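Local coordinates for protein SAS-6 (Leishmania major, PDB 4CKM) that probably builds the hub of the centriolar and basal-body cartwheel by self-assembly, the N-terminal head domain being the part described here, at residues T44-T49 with V58-V63; Y136-V141 with G153-L158; T76-V81 with E94-E99; E36-L41 with V65-G70. All blocks are in the same frame, centred on the assembly; numbering follows the deposited sequence.

Contact 1: T44-T49 with V58-V63; sequences TVMVST and VRPLGV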
loop_
_atom_site.group_PDB
_atom_site.type_symbol
_atom_site.label_atom_id
_atom_site.label_comp_id
_atom_site.label_asym_id
_atom_site.label_seq_id
_atom_site.Cartn_x
_atom_site.Cartn_y
_atom_site.Cartn_z
ATOM N N THR A 44 -7.734 3.669 23.635
ATOM C CA THR A 44 -6.286 3.790 23.636
ATOM C C THR A 44 -5.710 2.676 22.812
ATOM O O THR A 44 -6.244 1.569 22.784
ATOM C CB THR A 44 -5.746 3.786 25.062
ATOM O OG1 THR A 44 -6.260 4.952 25.712
ATOM C CG2 THR A 44 -4.211 3.874 25.086
ATOM N N VAL A 45 -4.667 2.986 22.054
ATOM C CA VAL A 45 -4.055 1.990 21.182
ATOM C C VAL A 45 -2.572 2.202 21.198
ATOM O O VAL A 45 -2.111 3.326 21.379
ATOM C CB VAL A 45 -4.533 2.092 19.718
ATOM C CG1 VAL A 45 -5.927 1.558 19.582
ATOM C CG2 VAL A 45 -4.486 3.535 19.232
ATOM N N MET A 46 -1.831 1.117 21.003
ATOM C CA MET A 46 -0.386 1.211 20.858
ATOM C C MET A 46 -0.065 1.653 19.430
ATOM O O MET A 46 -0.593 1.101 18.461
ATOM C CB MET A 46 0.271 -0.146 21.139
ATOM C CG MET A 46 0.111 -0.619 22.567
ATOM S SD MET A 46 0.925 0.532 23.667
ATOM C CE MET A 46 0.318 -0.071 25.239
ATOM N N VAL A 47 0.843 2.611 19.311
ATOM C CA VAL A 47 1.254 3.124 18.019
ATOM C C VAL A 47 2.759 3.234 17.980
ATOM O O VAL A 47 3.367 3.755 18.901
ATOM C CB VAL A 47 0.604 4.503 17.756
ATOM C CG1 VAL A 47 0.891 4.994 16.336
ATOM C CG2 VAL A 47 -0.909 4.429 17.982
ATOM N N SER A 48 3.364 2.756 16.898
ATOM C CA SER A 48 4.760 3.102 16.612
ATOM C C SER A 48 4.809 4.510 16.019
ATOM O O SER A 48 4.307 4.743 14.921
ATOM C CB SER A 48 5.416 2.089 15.663
ATOM O OG SER A 48 6.736 2.504 15.341
ATOM N N THR A 49 5.378 5.443 16.773
ATOM C CA THR A 49 5.523 6.835 16.357
ATOM C C THR A 49 6.964 7.178 16.020
ATOM O O THR A 49 7.896 6.740 16.704
ATOM C CB THR A 49 5.134 7.802 17.486
ATOM O OG1 THR A 49 5.907 7.495 18.652
ATOM C CG2 THR A 49 3.696 7.656 17.835
ATOM N N VAL A 58 7.178 2.788 20.482
ATOM C CA VAL A 58 5.819 2.295 20.544
ATOM C C VAL A 58 5.217 2.765 21.853
ATOM O O VAL A 58 5.788 2.558 22.917
ATOM C CB VAL A 58 5.784 0.762 20.430
ATOM C CG1 VAL A 58 4.434 0.212 20.835
ATOM C CG2 VAL A 58 6.119 0.332 19.000
ATOM N N ARG A 59 4.071 3.423 21.762
ATOM C CA ARG A 59 3.486 4.089 22.900
ATOM C C ARG A 59 1.967 4.162 22.808
ATOM O O ARG A 59 1.403 4.101 21.728
ATOM C CB ARG A 59 4.090 5.477 23.026
ATOM C CG ARG A 59 3.489 6.508 22.105
ATOM C CD ARG A 59 4.491 7.578 21.760
ATOM N NE ARG A 59 3.943 8.915 21.878
ATOM C CZ ARG A 59 4.334 9.970 21.162
ATOM N NH1 ARG A 59 5.250 9.872 20.202
ATOM N NH2 ARG A 59 3.760 11.136 21.380
ATOM N N PRO A 60 1.291 4.272 23.949
ATOM C CA PRO A 60 -0.169 4.281 23.904
ATOM C C PRO A 60 -0.695 5.649 23.492
ATOM O O PRO A 60 -0.255 6.660 24.027
ATOM C CB PRO A 60 -0.574 3.919 25.337
ATOM C CG PRO A 60 0.581 4.326 26.195
ATOM C CD PRO A 60 1.815 4.409 25.324
ATOM N N LEU A 61 -1.595 5.678 22.514
ATOM C CA LEU A 61 -2.208 6.930 22.084
ATOM C C LEU A 61 -3.707 6.845 22.209
ATOM O O LEU A 61 -4.308 5.778 22.054
ATOM C CB LEU A 61 -1.827 7.275 20.633
ATOM C CG LEU A 61 -0.368 7.640 20.331
ATOM C CD1 LEU A 61 -0.145 7.905 18.841
ATOM C CD2 LEU A 61 0.091 8.845 21.149
ATOM N N GLY A 62 -4.319 7.979 22.502
ATOM C CA GLY A 62 -5.776 8.067 22.457
ATOM C C GLY A 62 -6.227 8.168 20.999
ATOM O O GLY A 62 -5.655 8.914 20.195
ATOM N N VAL A 63 -7.254 7.426 20.652
ATOM C CA VAL A 63 -7.818 7.563 19.355
ATOM C C VAL A 63 -9.305 7.792 19.491
ATOM O O VAL A 63 -9.965 7.167 20.334
ATOM C CB VAL A 63 -7.515 6.344 18.473
ATOM C CG1 VAL A 63 -8.279 5.125 18.933
ATOM C CG2 VAL A 63 -7.868 6.650 17.031
#

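Contact 2: Y136-V141 with G153-L158; sequences YELSFV and GTLRVL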
loop_
_atom_site.group_PDB
_atom_site.type_symbol
_atom_site.label_atom_id
_atom_site.label_comp_id
_atom_site.label_asym_id
_atom_site.label_seq_id
_atom_site.Cartn_x
_atom_site.Cartn_y
_atom_site.Cartn_z
ATOM N N TYR A 136 -3.324 -6.625 13.072
ATOM C CA TYR A 136 -2.906 -5.392 12.465
ATOM C C TYR A 136 -2.180 -4.552 13.468
ATOM O O TYR A 136 -2.386 -4.703 14.647
ATOM C CB TYR A 136 -4.119 -4.599 11.933
ATOM C CG TYR A 136 -4.878 -5.241 10.771
ATOM C CD1 TYR A 136 -4.377 -6.344 10.085
ATOM C CD2 TYR A 136 -6.094 -4.717 10.338
ATOM C CE1 TYR A 136 -5.072 -6.911 9.027
ATOM C CE2 TYR A 136 -6.793 -5.278 9.284
ATOM C CZ TYR A 136 -6.275 -6.372 8.631
ATOM O OH TYR A 136 -6.960 -6.934 7.579
ATOM N N GLU A 137 -1.369 -3.631 12.970
ATOM C CA GLU A 137 -0.607 -2.690 13.798
ATOM C C GLU A 137 -0.843 -1.269 13.326
ATOM O O GLU A 137 -1.275 -1.065 12.203
ATOM C CB GLU A 137 0.896 -2.927 13.640
ATOM C CG GLU A 137 1.410 -4.220 14.217
ATOM C CD GLU A 137 2.898 -4.444 13.919
ATOM O OE1 GLU A 137 3.491 -3.749 13.055
ATOM O OE2 GLU A 137 3.474 -5.341 14.547
ATOM N N LEU A 138 -0.481 -0.304 14.161
ATOM C CA LEU A 138 -0.549 1.108 13.801
ATOM C C LEU A 138 0.814 1.791 13.854
ATOM O O LEU A 138 1.627 1.566 14.776
ATOM C CB LEU A 138 -1.475 1.862 14.743
ATOM C CG LEU A 138 -2.930 1.405 14.739
ATOM C CD1 LEU A 138 -3.688 2.061 15.886
ATOM C CD2 LEU A 138 -3.574 1.742 13.401
ATOM N N SER A 139 1.024 2.659 12.876
ATOM C CA SER A 139 2.217 3.469 12.769
ATOM C C SER A 139 1.769 4.904 12.554
ATOM O O SER A 139 0.750 5.134 11.905
ATOM C CB SER A 139 3.040 3.006 11.585
ATOM O OG SER A 139 4.166 3.845 11.456
ATOM N N PHE A 140 2.483 5.857 13.138
ATOM C CA PHE A 140 2.212 7.269 12.911
ATOM C C PHE A 140 3.516 7.988 12.653
ATOM O O PHE A 140 4.344 8.109 13.542
ATOM C CB PHE A 140 1.485 7.898 14.080
ATOM C CG PHE A 140 0.931 9.267 13.791
ATOM C CD1 PHE A 140 -0.052 9.448 12.818
ATOM C CD2 PHE A 140 1.366 10.361 14.492
ATOM C CE1 PHE A 140 -0.589 10.695 12.561
ATOM C CE2 PHE A 140 0.847 11.625 14.224
ATOM C CZ PHE A 140 -0.132 11.788 13.259
ATOM N N VAL A 141 3.705 8.434 11.413
ATOM C CA VAL A 141 4.942 9.077 10.999
ATOM C C VAL A 141 4.734 10.562 10.804
ATOM O O VAL A 141 3.949 10.974 9.965
ATOM C CB VAL A 141 5.412 8.510 9.667
ATOM C CG1 VAL A 141 6.737 9.145 9.277
ATOM C CG2 VAL A 141 5.519 6.979 9.744
ATOM N N GLY A 153 0.935 14.254 10.468
ATOM C CA GLY A 153 1.490 12.922 10.398
ATOM C C GLY A 153 0.620 11.985 9.614
ATOM O O GLY A 153 -0.564 12.266 9.343
ATOM N N THR A 154 1.214 10.873 9.219
ATOM C CA THR A 154 0.492 9.848 8.511
ATOM C C THR A 154 0.297 8.624 9.394
ATOM O O THR A 154 1.267 7.980 9.823
ATOM C CB THR A 154 1.251 9.458 7.241
ATOM O OG1 THR A 154 1.407 10.625 6.432
ATOM C CG2 THR A 154 0.509 8.387 6.450
ATOM N N LEU A 155 -0.966 8.331 9.663
ATOM C CA LEU A 155 -1.386 7.135 10.377
ATOM C C LEU A 155 -1.561 5.995 9.405
ATOM O O LEU A 155 -2.365 6.102 8.477
ATOM C CB LEU A 155 -2.729 7.375 11.068
ATOM C CG LEU A 155 -3.256 6.160 11.869
ATOM C CD1 LEU A 155 -2.379 5.902 13.079
ATOM C CD2 LEU A 155 -4.675 6.383 12.340
ATOM N N ARG A 156 -0.836 4.900 9.628
ATOM C CA ARG A 156 -0.926 3.728 8.787
ATOM C C ARG A 156 -1.452 2.512 9.570
ATOM O O ARG A 156 -1.068 2.274 10.715
ATOM C CB ARG A 156 0.449 3.408 8.221
ATOM C CG ARG A 156 1.058 4.490 7.348
ATOM C CD ARG A 156 2.529 4.213 7.021
ATOM N NE ARG A 156 2.672 3.231 5.947
ATOM C CZ ARG A 156 3.649 2.306 5.853
ATOM N NH1 ARG A 156 4.609 2.209 6.773
ATOM N NH2 ARG A 156 3.658 1.440 4.832
ATOM N N VAL A 157 -2.333 1.740 8.942
ATOM C CA VAL A 157 -2.787 0.471 9.473
ATOM C C VAL A 157 -2.070 -0.601 8.686
ATOM O O VAL A 157 -2.236 -0.692 7.470
ATOM C CB VAL A 157 -4.304 0.281 9.314
ATOM C CG1 VAL A 157 -4.726 -1.076 9.835
ATOM C CG2 VAL A 157 -5.071 1.365 10.057
ATOM N N LEU A 158 -1.268 -1.394 9.391
ATOM C CA LEU A 158 -0.337 -2.340 8.787
ATOM C C LEU A 158 -0.656 -3.768 9.182
ATOM O O LEU A 158 -1.145 -4.039 10.282
ATOM C CB LEU A 158 1.091 -2.020 9.249
ATOM C CG LEU A 158 1.528 -0.578 8.978
ATOM C CD1 LEU A 158 2.903 -0.326 9.589
ATOM C CD2 LEU A 158 1.507 -0.287 7.468
#

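Contact 3: T76-V81 with E94-E99; sequences TRVVLV and ELELLE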
loop_
_atom_site.group_PDB
_atom_site.type_symbol
_atom_site.label_atom_id
_atom_site.label_comp_id
_atom_site.label_asym_id
_atom_site.label_seq_id
_atom_site.Cartn_x
_atom_site.Cartn_y
_atom_site.Cartn_z
ATOM N N THR A 76 -22.768 19.842 5.935
ATOM C CA THR A 76 -22.023 18.712 5.404
ATOM C C THR A 76 -21.753 17.672 6.498
ATOM O O THR A 76 -21.259 18.011 7.588
ATOM C CB THR A 76 -20.677 19.178 4.852
ATOM O OG1 THR A 76 -20.871 20.366 4.083
ATOM C CG2 THR A 76 -20.055 18.121 3.975
ATOM N N ARG A 77 -22.066 16.412 6.217
ATOM C CA ARG A 77 -21.651 15.324 7.112
ATOM C C ARG A 77 -20.125 15.253 7.162
ATOM O O ARG A 77 -19.454 15.376 6.128
ATOM C CB ARG A 77 -22.209 13.985 6.644
ATOM C CG ARG A 77 -23.713 13.875 6.781
ATOM C CD ARG A 77 -24.166 12.469 6.459
ATOM N NE ARG A 77 -25.597 12.424 6.206
ATOM C CZ ARG A 77 -26.552 12.524 7.135
ATOM N NH1 ARG A 77 -26.268 12.670 8.433
ATOM N NH2 ARG A 77 -27.824 12.482 6.754
ATOM N N VAL A 78 -19.588 15.081 8.362
ATOM C CA VAL A 78 -18.140 14.918 8.549
ATOM C C VAL A 78 -17.790 13.684 9.371
ATOM O O VAL A 78 -18.575 13.204 10.206
ATOM C CB VAL A 78 -17.492 16.119 9.289
ATOM C CG1 VAL A 78 -17.793 17.410 8.581
ATOM C CG2 VAL A 78 -17.987 16.237 10.715
ATOM N N VAL A 79 -16.573 13.215 9.164
ATOM C CA VAL A 79 -15.977 12.193 9.994
ATOM C C VAL A 79 -14.719 12.780 10.575
ATOM O O VAL A 79 -13.856 13.272 9.837
ATOM C CB VAL A 79 -15.615 10.961 9.156
ATOM C CG1 VAL A 79 -14.818 9.972 9.981
ATOM C CG2 VAL A 79 -16.877 10.311 8.627
ATOM N N LEU A 80 -14.617 12.738 11.896
ATOM C CA LEU A 80 -13.445 13.230 12.593
ATOM C C LEU A 80 -12.683 12.032 13.189
ATOM O O LEU A 80 -13.270 11.180 13.871
ATOM C CB LEU A 80 -13.857 14.201 13.688
ATOM C CG LEU A 80 -12.694 14.658 14.567
ATOM C CD1 LEU A 80 -11.813 15.662 13.842
ATOM C CD2 LEU A 80 -13.206 15.251 15.869
ATOM N N VAL A 81 -11.381 12.000 12.923
ATOM C CA VAL A 81 -10.455 11.022 13.474
ATOM C C VAL A 81 -9.358 11.823 14.169
ATOM O O VAL A 81 -8.604 12.567 13.520
ATOM C CB VAL A 81 -9.802 10.153 12.368
ATOM C CG1 VAL A 81 -8.758 9.200 12.939
ATOM C CG2 VAL A 81 -10.848 9.347 11.632
ATOM N N GLU A 94 -5.582 15.636 13.820
ATOM C CA GLU A 94 -6.936 15.361 13.350
ATOM C C GLU A 94 -7.034 15.292 11.838
ATOM O O GLU A 94 -6.366 16.024 11.114
ATOM C CB GLU A 94 -7.890 16.445 13.807
ATOM C CG GLU A 94 -8.059 16.532 15.308
ATOM C CD GLU A 94 -9.086 17.572 15.721
ATOM O OE1 GLU A 94 -9.357 18.492 14.912
ATOM O OE2 GLU A 94 -9.627 17.457 16.847
ATOM N N LEU A 95 -7.852 14.357 11.388
ATOM C CA LEU A 95 -8.346 14.328 10.044
ATOM C C LEU A 95 -9.819 14.623 10.145
ATOM O O LEU A 95 -10.543 13.988 10.915
ATOM C CB LEU A 95 -8.190 12.951 9.424
ATOM C CG LEU A 95 -8.992 12.781 8.125
ATOM C CD1 LEU A 95 -8.383 13.643 7.033
ATOM C CD2 LEU A 95 -9.054 11.339 7.670
ATOM N N GLU A 96 -10.272 15.556 9.334
ATOM C CA GLU A 96 -11.686 15.836 9.259
ATOM C C GLU A 96 -12.102 15.597 7.834
ATOM O O GLU A 96 -11.646 16.275 6.927
ATOM C CB GLU A 96 -11.955 17.255 9.664
ATOM C CG GLU A 96 -13.415 17.518 9.932
ATOM C CD GLU A 96 -13.652 18.981 10.211
ATOM O OE1 GLU A 96 -13.031 19.498 11.176
ATOM O OE2 GLU A 96 -14.411 19.605 9.436
ATOM N N LEU A 97 -12.951 14.610 7.630
ATOM C CA LEU A 97 -13.298 14.218 6.287
ATOM C C LEU A 97 -14.741 14.618 5.956
ATOM O O LEU A 97 -15.696 14.170 6.590
ATOM C CB LEU A 97 -13.073 12.728 6.155
ATOM C CG LEU A 97 -13.357 12.124 4.787
ATOM C CD1 LEU A 97 -12.574 12.786 3.648
ATOM C CD2 LEU A 97 -13.064 10.637 4.883
ATOM N N LEU A 98 -14.889 15.493 4.975
ATOM C CA LEU A 98 -16.224 15.960 4.544
ATOM C C LEU A 98 -16.795 15.026 3.476
ATOM O O LEU A 98 -16.073 14.598 2.572
ATOM C CB LEU A 98 -16.140 17.378 3.976
ATOM C CG LEU A 98 -15.475 18.500 4.791
ATOM C CD1 LEU A 98 -15.644 19.861 4.108
ATOM C CD2 LEU A 98 -16.062 18.560 6.184
ATOM N N GLU A 99 -18.081 14.721 3.565
ATOM C CA GLU A 99 -18.762 13.953 2.515
ATOM C C GLU A 99 -18.547 14.514 1.106
ATOM O O GLU A 99 -18.427 13.769 0.164
ATOM C CB GLU A 99 -20.232 13.869 2.817
ATOM C CG GLU A 99 -21.002 13.056 1.809
ATOM C CD GLU A 99 -22.281 12.489 2.379
ATOM O OE1 GLU A 99 -22.848 13.086 3.319
ATOM O OE2 GLU A 99 -22.722 11.429 1.882
HETATM O O HOH W 1 -23.029 15.803 3.475
#

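Contact 4: E36-L41 with V65-G70; sequences EPQTLL and VRTGRG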
loop_
_atom_site.group_PDB
_atom_site.type_symbol
_atom_site.label_atom_id
_atom_site.label_comp_id
_atom_site.label_asym_id
_atom_site.label_seq_id
_atom_site.Cartn_x
_atom_site.Cartn_y
_atom_site.Cartn_z
ATOM N N GLU A 36 -27.664 14.223 15.935
ATOM C CA GLU A 36 -26.969 12.906 16.080
ATOM C C GLU A 36 -25.429 12.976 15.884
ATOM O O GLU A 36 -24.878 12.178 15.124
ATOM C CB GLU A 36 -27.595 11.882 15.102
ATOM C CG GLU A 36 -27.563 12.299 13.629
ATOM C CD GLU A 36 -28.211 11.287 12.699
ATOM O OE1 GLU A 36 -28.046 10.068 12.912
ATOM O OE2 GLU A 36 -28.881 11.712 11.737
ATOM N N PRO A 37 -24.728 13.911 16.581
ATOM C CA PRO A 37 -23.268 13.993 16.392
ATOM C C PRO A 37 -22.525 12.975 17.259
ATOM O O PRO A 37 -22.020 13.340 18.324
ATOM C CB PRO A 37 -22.940 15.424 16.841
ATOM C CG PRO A 37 -23.951 15.710 17.900
ATOM C CD PRO A 37 -25.186 14.880 17.600
ATOM N N GLN A 38 -22.425 11.728 16.794
ATOM C CA GLN A 38 -22.058 10.630 17.685
ATOM C C GLN A 38 -20.598 10.140 17.678
ATOM O O GLN A 38 -19.963 9.969 16.641
ATOM C CB GLN A 38 -23.007 9.452 17.512
ATOM C CG GLN A 38 -23.131 8.918 16.108
ATOM C CD GLN A 38 -23.807 7.566 16.092
ATOM O OE1 GLN A 38 -24.002 6.965 15.039
ATOM N NE2 GLN A 38 -24.154 7.072 17.269
ATOM N N THR A 39 -20.091 9.920 18.886
ATOM C CA THR A 39 -18.778 9.347 19.092
ATOM C C THR A 39 -18.848 7.847 18.875
ATOM O O THR A 39 -19.611 7.167 19.540
ATOM C CB THR A 39 -18.272 9.668 20.492
ATOM O OG1 THR A 39 -18.178 11.092 20.623
ATOM C CG2 THR A 39 -16.905 9.071 20.711
ATOM N N LEU A 40 -18.080 7.346 17.912
ATOM C CA LEU A 40 -18.105 5.924 17.583
ATOM C C LEU A 40 -16.963 5.176 18.271
ATOM O O LEU A 40 -16.987 3.970 18.324
ATOM C CB LEU A 40 -17.992 5.710 16.080
ATOM C CG LEU A 40 -19.062 6.331 15.184
ATOM C CD1 LEU A 40 -18.746 6.036 13.724
ATOM C CD2 LEU A 40 -20.438 5.801 15.526
ATOM N N LEU A 41 -15.957 5.892 18.761
ATOM C CA LEU A 41 -14.802 5.266 19.354
ATOM C C LEU A 41 -14.010 6.272 20.095
ATOM O O LEU A 41 -13.710 7.336 19.573
ATOM C CB LEU A 41 -13.889 4.637 18.310
ATOM C CG LEU A 41 -12.759 3.806 18.943
ATOM C CD1 LEU A 41 -13.298 2.509 19.521
ATOM C CD2 LEU A 41 -11.660 3.506 17.938
ATOM N N VAL A 65 -12.932 8.747 17.169
ATOM C CA VAL A 65 -13.617 8.856 15.898
ATOM C C VAL A 65 -15.032 9.343 16.183
ATOM O O VAL A 65 -15.754 8.735 16.983
ATOM C CB VAL A 65 -13.666 7.506 15.136
ATOM C CG1 VAL A 65 -14.437 7.648 13.834
ATOM C CG2 VAL A 65 -12.274 6.973 14.852
ATOM N N ARG A 66 -15.413 10.437 15.530
ATOM C CA ARG A 66 -16.746 11.036 15.691
ATOM C C ARG A 66 -17.339 11.432 14.334
ATOM O O ARG A 66 -16.614 11.899 13.450
ATOM C CB ARG A 66 -16.658 12.278 16.583
ATOM C CG ARG A 66 -18.004 12.904 16.928
ATOM C CD ARG A 66 -17.841 14.106 17.857
ATOM N NE ARG A 66 -17.257 15.276 17.184
ATOM C CZ ARG A 66 -16.566 16.259 17.782
ATOM N NH1 ARG A 66 -16.323 16.243 19.094
ATOM N NH2 ARG A 66 -16.093 17.270 17.058
ATOM N N THR A 67 -18.644 11.208 14.175
ATOM C CA THR A 67 -19.400 11.710 13.028
ATOM C C THR A 67 -20.214 12.906 13.466
ATOM O O THR A 67 -20.731 12.926 14.576
ATOM C CB THR A 67 -20.392 10.675 12.467
ATOM O OG1 THR A 67 -21.364 10.345 13.467
ATOM C CG2 THR A 67 -19.664 9.412 12.033
ATOM N N GLY A 68 -20.327 13.898 12.588
ATOM C CA GLY A 68 -21.176 15.062 12.845
ATOM C C GLY A 68 -21.474 15.864 11.587
ATOM O O GLY A 68 -21.612 15.306 10.486
ATOM N N ARG A 69 -21.545 17.182 11.767
ATOM C CA ARG A 69 -21.889 18.131 10.713
ATOM C C ARG A 69 -20.891 19.232 10.708
ATOM O O ARG A 69 -20.372 19.589 11.729
ATOM C CB ARG A 69 -23.234 18.771 10.976
ATOM C CG ARG A 69 -24.399 17.814 10.965
ATOM C CD ARG A 69 -24.652 17.289 9.571
ATOM N NE ARG A 69 -25.939 16.612 9.522
ATOM C CZ ARG A 69 -26.745 16.575 8.467
ATOM N NH1 ARG A 69 -26.445 17.190 7.322
ATOM N NH2 ARG A 69 -27.880 15.921 8.571
ATOM N N GLY A 70 -20.642 19.793 9.545
ATOM C CA GLY A 70 -19.725 20.896 9.421
ATOM C C GLY A 70 -19.846 21.418 8.018
ATOM O O GLY A 70 -20.931 21.387 7.420
HETATM O O HOH W 2 -23.515 11.908 12.644
HETATM O O HOH W 3 -22.586 8.189 12.814
#

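Contact 1: T44-T49 with V58-V63
The guanidinium of R59 meets T49 at its edge: OG1 of T49 lies near the plane of the group, 2.9 Å from NH1. The T49 side chain meets that of R59 at about a right angle. With chi1 of T49 at 55°, OG1 sits between the backbone N and the carbonyl carbon, where it is hydrogen-bonded to the carbonyl of Q57. The other end of the guanidinium has its own partner, D85, in a salt bridge through NH2, so the arginine lies between T49 on one neighbouring strand and D85 on the other. Beside it on the same face, L61 lays CD1 against CB of V47 at 3.6 Å, the two side chains crossing at about a right angle. Branched aliphatic residues suit this buried face, where V45 CG2 also meets V63 CG1 at 4.1 Å. The opposite face is more exposed and mixes T44 and S48 with M46, V58 and P60: T44 CG2 lies alongside P60 CB at 3.6 Å, and M46, bent at chi2 (-63°), brings SD to 4.1 Å from the same CB. Proline, having no N-H, fits at P60 because this is a non-hydrogen-bonded position. Its neighbours bond instead, L61 N to V45 O at 2.7 Å and V47 N to R59 O at 2.9 Å. The alternation of bonded and non-bonded pairs is that of a twisted antiparallel beta hairpin, here strands 39-50 and 57-70 of the SAS-6 head domain.

Contact 2: Y136-V141 with G153-L158
E137 with L158, S139 with R156 and V141 with T154 form the hydrogen-bonded pairs of a regular antiparallel beta hairpin. Its strands, 136-142 and 152-160, follow the helices of the XRCC4-like SAS-6 head domain, and six backbone bonds hold them together, among them E137 N to L158 O at 2.7 Å. Between these pairs, L138 faces V157 and F140 faces L155 on the buried side. L138 and V157 point the same way, lying side by side with CD2 of the leucine 3.7 Å from CG2 of the valine; both residues are apolar, as befits a face covered in part by helix 117-130 through L126 and I129. F140 has CG anti to its backbone N (chi1 -168°), which swings the ring across to segment 153-158. Its edge points at L155 N, and CZ comes within 3.5 Å of G153 CA, a closeness that the missing side chain of the glycine permits. F93 meets the same phenyl ring edge-to-face. At the start of the pairing, Y136 puts CD2 3.9 Å from V157 CG1 while its ring also meets that of H168. The other face carries S139, R156 and L158, and is more polar. R156 forms a salt bridge with E167 through NE and another, through NH1, with E110 of the second subunit, so R156 links this face to the second subunit. Here L158 packs across the pair and along its own strand: its CD1 rests 3.9 Å from S139 CB, and its CD2 lies 3.7 Å above the centre of the R156 guanidinium.

Contact 3: T76-V81 with E94-E99
The carbonyl oxygen of V79 takes two contacts from the facing strand: a nearly straight bond from L97 N at 2.7 Å, its donor in the carbonyl plane, and a CA-H...O contact from E96. V81 O is treated the same way, by L95 N at 2.9 Å and by the CA-H of E94. One further backbone bond, E99 N to R77 O at 3.0 Å, follows the last paired residues. There the side chains are polar. R77 and E99 run side by side in the same direction, with OE1 3.5 Å from the arginine CD, and their charged ends stay beyond salt-bridge range, NE to OE1 being 4.0 Å. A water links the backbone N of R77 to OE1 of E99, donating to the carboxylate at 2.7 Å. Near the other end, L80 places CD1 3.8 Å from CD of E94; the methyl lies along the glutamate chain up to this carboxylate carbon, and the carboxylate pairs with R82. Beta-branched V79 and V81 suit the extended backbone, and with L97 they turn to the buried face. Helix 117-130 packs there through P119, L122 and F118, while strand 57-70 flanks 76-81 and strand 165-175 bonds to 94-99 through E94 and L174.

Contact 4: E36-L41 with V65-G70
Where L40 and L41 both face V65, the segments are held by several backbone bonds and packed side chains; toward P37 and E36 the pairing gives way to water. At the tight end V65 O receives L40 N at 2.9 Å and, more weakly, L41 N at 3.4 Å, while V65 N returns a bond to L41 O. Two consecutive residues opposite one make a classic beta bulge, reached by the turn of L40 out of extended conformation (psi -16°). The leucines therefore part company: L41 goes to the buried face beside V65 and meets L126 of helix 117-130, whereas L40 turns to the T67 side, its CD1 3.9 Å from CG2 of T67 and the two side chains at about a right angle. P119 of the same helix also touches L40, so the hydrophobic residue has cover although it is partly exposed. A classic bulge usually accentuates the twist of the strands; this one lies toward the open end of the hairpin formed by strands 39-50 and 57-70 in the head domain. Beyond it, T67 N still bonds to Q38 O at 3.1 Å, and this is the last direct backbone bond between the segments. Chi1 of T67 (62°) places OG1 between the backbone N and the carbonyl carbon, alongside the extended Q38 chain. Two waters contact that hydroxyl: one donates to E36 O, and the other donates to OE1 of Q38. Threonine suits this spot, its methyl meeting leucine while its hydroxyl meets solvent. P37, centre of an inverse gamma turn, turns the chain, and E36 is poorly ordered.

Overall arrangement
Contacts 1 and 4 are two stretches of a single hairpin, strands 39-50 and 57-70, and meet where V63 packs on L41. Contact 1 is partly buried, with an apolar face that also holds the R59-D85 salt bridge, and a more exposed face; contact 4 lies at the surface, where the pairing is bulged and waters replace direct bonds. Contact 2 has the most buried residues and an unbroken ladder, and joins contact 1 through backbone bonds of S48 to L138 and F140. Contact 3, about 19 Å from contact 2 between centres, continues the sheet beyond contact 4, with L80 N bonded to R66 O. Among the four, contact 2 alone touches the second subunit.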